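SJCHGC06286 protein (Schistosoma japonicum, PDB 3QBR) probably binds BH domains of partner proteins and, as a member of the Bcl-2 family, probably takes part in controlling apoptosis. Local coordinates at residues S153-S156 / D157-K161; G120-V123 / A124-A127. One frame throughout, in Å; residues are numbered along the deposited sequence.

Interaction 1. Residues S153-S156 / D157-K161; sequences SQYS and DEKLK
Ser153 begins the last turns of helix 142-159 by offering its carbonyl O to the amide of Asp157, a weak bond of 3.2 Å between Ser153 O and Asp157 N. The side chain of Ser153 turns back, its OG bonded to Ile149 O. The carbonyl O of Gln154 receives two amides: Glu158 N at 2.9 Å, and Asp157 N in a weaker bond. The methylenes CB and CG of Glu158 pass close by the same oxygen, while its chain runs on extended toward solvent. Tyr155 carries the main side-chain contact. With CG anti to the backbone N (chi1 -175°), its ring is swung forward to the next turn, where the extended chain of Lys159 crosses one face. Lys159 CG stands over the ring centre in a CH-pi contact, 4.3 Å from the Tyr155 centroid and 12° off the normal. Further out, Lys159 CD meets Tyr155 CE2 at 3.6 Å and lies as near CZ, so the lysine's methylenes cover that face of the ring. Leu160 CD1 approaches the ring edge, 4.4 Å from Tyr155 CD1. Ser156 then closes the series: its O accepts Leu160 N at 3.1 Å. Ser156 OG, weakly bonded to Thr152 O, also touches Leu160 CD1 at 3.5 Å. This is the C-terminal end of one helix of the all-helical Bcl-2 bundle, leading through Leu160, at the N-cap position, into short helix 161-165. Asp157 lies between two bases, OD1 in a weak salt bridge to Lys161 NZ (3.4 Å) and OD2 paired with Arg18 of helix 17-31. Helix 99-113 takes the tyrosine through Leu107, Leu110 and a hydrogen bond from OH to Asn111, and Met125 of helix 119-137 packs on Ser156 and Leu160.

Interaction 2. Residues G120-V123 / A124-A127; sequences GRIV and AMFA
The carbonyl O of Ile122 is gripped by two amides of the following turn, Phe126 N at 3.2 Å and, weakly, Met125 N. The Phe126 bond lies in the carbonyl plane and is fairly straight, with an N-H...O angle of 153°. This is the first part of helix 119-137, where Gly120 and Arg121 belong to the NWGR signature of the Bcl-2 family BH1 region. Around that oxygen the alpha-helical ladder continues: Ala124 N bonds Gly120 O at 3.1 Å, and Ala127 N bonds Val123 O at 2.9 Å. Arg121 reaches away from the turn to form a salt bridge through NH2 with an acidic side chain of the chain of another protein, consistent with the arginine-acid pair of BH3 complexes; a weak bond from NH1 to Leu113 O also holds it. Ala124 packs on that partner's backbone, and helix 58-79 covers Val123, Ala124 and Ala127. Ile122 points to another side, beside Phe114 and Trp170. Its CG2 is anti to the backbone N, which sends the methyl forward along the helix toward both Met125 and Phe126. The Met125 chain bends at its end (chi3 51°), bringing CE to 4.1 Å from Ile122 CG2. That same CG2 meets the Phe126 ring at its edge, in plane, 3.8 Å from Phe126 CE2.

How the interactions relate
Interaction 2 is core and interaction 1 only partly buried: their centres lie about 8 and 13 Å from the centre of the chain. They sit on consecutive helices, 119-137 and 142-159, and meet through Met125, whose CE lies 4.0 Å from Ser156 OG and 4.1 Å from Leu160 CD1. Both pack against helix 99-113, but helix 58-79 covers residues 120-127 whereas helix 17-31 flanks residues 153-161. Place shapes chemistry: residues 120-127 have mostly apolar methyl and ring-edge packing, with one arginine salt-bridged to another protein's chain, while residues 153-161 mix a lysine-covered tyrosine with charged groups at the surface.

Interaction 1. Residues S153-S156 / D157-K161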
# COMPACT_ATOMS: atom_id res chain seq x y z
N SER A 153 5.07 -5.98 -3.69
CA SER A 153 5.37 -7.35 -3.29
C SER A 153 6.85 -7.69 -3.28
O SER A 153 7.33 -8.25 -2.30
CB SER A 153 4.64 -8.37 -4.17
OG SER A 153 3.24 -8.36 -3.90
N GLN A 154 7.56 -7.38 -4.37
CA GLN A 154 9.01 -7.59 -4.42
C GLN A 154 9.74 -6.81 -3.33
O GLN A 154 10.55 -7.35 -2.61
CB GLN A 154 9.60 -7.20 -5.78
CG GLN A 154 9.23 -8.09 -6.93
CD GLN A 154 9.21 -7.33 -8.24
OE1 GLN A 154 9.69 -6.19 -8.32
NE2 GLN A 154 8.65 -7.94 -9.27
N TYR A 155 9.42 -5.52 -3.23
CA TYR A 155 10.10 -4.62 -2.31
C TYR A 155 9.94 -5.14 -0.91
O TYR A 155 10.89 -5.14 -0.12
CB TYR A 155 9.54 -3.19 -2.41
CG TYR A 155 10.30 -2.20 -1.56
CD1 TYR A 155 9.93 -1.95 -0.23
CD2 TYR A 155 11.40 -1.52 -2.07
CE1 TYR A 155 10.65 -1.05 0.56
CE2 TYR A 155 12.12 -0.61 -1.31
CZ TYR A 155 11.74 -0.37 0.01
OH TYR A 155 12.46 0.55 0.76
N SER A 156 8.73 -5.58 -0.60
CA SER A 156 8.45 -6.19 0.70
C SER A 156 9.35 -7.39 1.00
O SER A 156 9.77 -7.60 2.14
CB SER A 156 7.00 -6.65 0.78
OG SER A 156 6.18 -5.63 1.33
N ASP A 157 9.62 -8.17 -0.03
CA ASP A 157 10.32 -9.44 0.13
C ASP A 157 11.81 -9.15 0.24
O ASP A 157 12.58 -9.92 0.80
CB ASP A 157 10.03 -10.34 -1.07
CG ASP A 157 10.46 -11.78 -0.86
OD1 ASP A 157 10.17 -12.35 0.22
OD2 ASP A 157 11.08 -12.35 -1.79
N GLU A 158 12.20 -8.00 -0.29
CA GLU A 158 13.59 -7.59 -0.31
C GLU A 158 14.03 -6.81 0.92
O GLU A 158 15.22 -6.80 1.25
CB GLU A 158 13.83 -6.72 -1.54
CG GLU A 158 13.76 -7.47 -2.85
CD GLU A 158 14.31 -6.64 -3.99
OE1 GLU A 158 15.05 -5.67 -3.70
OE2 GLU A 158 14.02 -6.95 -5.16
N LYS A 159 13.09 -6.17 1.61
CA LYS A 159 13.46 -5.16 2.58
C LYS A 159 12.68 -5.16 3.88
O LYS A 159 13.06 -4.47 4.82
CB LYS A 159 13.39 -3.79 1.92
CG LYS A 159 14.19 -3.77 0.65
CD LYS A 159 14.73 -2.40 0.34
CE LYS A 159 15.76 -2.49 -0.77
NZ LYS A 159 16.27 -1.14 -1.18
N LEU A 160 11.61 -5.94 3.96
CA LEU A 160 10.72 -5.85 5.11
C LEU A 160 10.61 -7.18 5.80
O LEU A 160 10.29 -7.26 6.99
CB LEU A 160 9.34 -5.40 4.65
CG LEU A 160 9.39 -3.98 4.09
CD1 LEU A 160 8.10 -3.62 3.38
CD2 LEU A 160 9.74 -2.96 5.22
N LYS A 161 10.89 -8.23 5.05
CA LYS A 161 10.46 -9.55 5.46
C LYS A 161 11.15 -9.98 6.73
O LYS A 161 10.52 -10.61 7.59
CB LYS A 161 10.69 -10.59 4.36
CG LYS A 161 12.05 -10.56 3.77
CD LYS A 161 12.21 -11.77 2.88
CE LYS A 161 11.43 -12.92 3.45
NZ LYS A 161 11.77 -14.14 2.67

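Interaction 2. Residues G120-V123 / A124-A127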
# COMPACT_ATOMS: atom_id res chain seq x y z
N GLY A 120 3.73 1.25 11.80
CA GLY A 120 3.09 2.45 11.30
C GLY A 120 3.49 2.84 9.88
O GLY A 120 2.68 3.32 9.10
N ARG A 121 4.76 2.64 9.56
CA ARG A 121 5.27 2.97 8.24
C ARG A 121 4.80 1.94 7.20
O ARG A 121 4.66 2.27 6.01
CB ARG A 121 6.80 3.02 8.26
CG ARG A 121 7.37 4.33 8.79
CD ARG A 121 8.85 4.19 9.23
NE ARG A 121 9.27 5.40 9.93
CZ ARG A 121 10.10 6.31 9.44
NH1 ARG A 121 10.68 6.14 8.25
NH2 ARG A 121 10.37 7.39 10.16
N ILE A 122 4.59 0.71 7.65
CA ILE A 122 4.10 -0.33 6.74
C ILE A 122 2.64 -0.02 6.35
O ILE A 122 2.30 0.05 5.17
CB ILE A 122 4.33 -1.74 7.34
CG1 ILE A 122 5.81 -2.11 7.21
CG2 ILE A 122 3.48 -2.78 6.65
CD1 ILE A 122 6.27 -3.24 8.15
N VAL A 123 1.82 0.22 7.37
CA VAL A 123 0.47 0.76 7.19
C VAL A 123 0.43 1.87 6.15
O VAL A 123 -0.41 1.87 5.24
CB VAL A 123 -0.07 1.34 8.50
CG1 VAL A 123 -1.22 2.26 8.20
CG2 VAL A 123 -0.48 0.23 9.45
N ALA A 124 1.33 2.82 6.30
CA ALA A 124 1.39 3.93 5.37
C ALA A 124 1.62 3.46 3.93
O ALA A 124 1.16 4.08 3.00
CB ALA A 124 2.48 4.92 5.81
N MET A 125 2.34 2.36 3.75
CA MET A 125 2.55 1.79 2.41
C MET A 125 1.24 1.24 1.79
O MET A 125 0.97 1.44 0.61
CB MET A 125 3.62 0.70 2.46
CG MET A 125 3.83 -0.05 1.15
SD MET A 125 4.94 -1.47 1.28
CE MET A 125 4.25 -2.34 2.66
N PHE A 126 0.43 0.56 2.60
CA PHE A 126 -0.87 0.11 2.12
C PHE A 126 -1.83 1.26 1.86
O PHE A 126 -2.59 1.22 0.89
CB PHE A 126 -1.53 -0.89 3.08
CG PHE A 126 -0.85 -2.23 3.14
CD1 PHE A 126 -1.26 -3.27 2.30
CD2 PHE A 126 0.21 -2.47 4.02
CE1 PHE A 126 -0.63 -4.54 2.34
CE2 PHE A 126 0.84 -3.72 4.07
CZ PHE A 126 0.42 -4.77 3.23
N ALA A 127 -1.83 2.27 2.73
CA ALA A 127 -2.82 3.34 2.58
C ALA A 127 -2.51 4.14 1.31
O ALA A 127 -3.43 4.55 0.56
CB ALA A 127 -2.86 4.22 3.80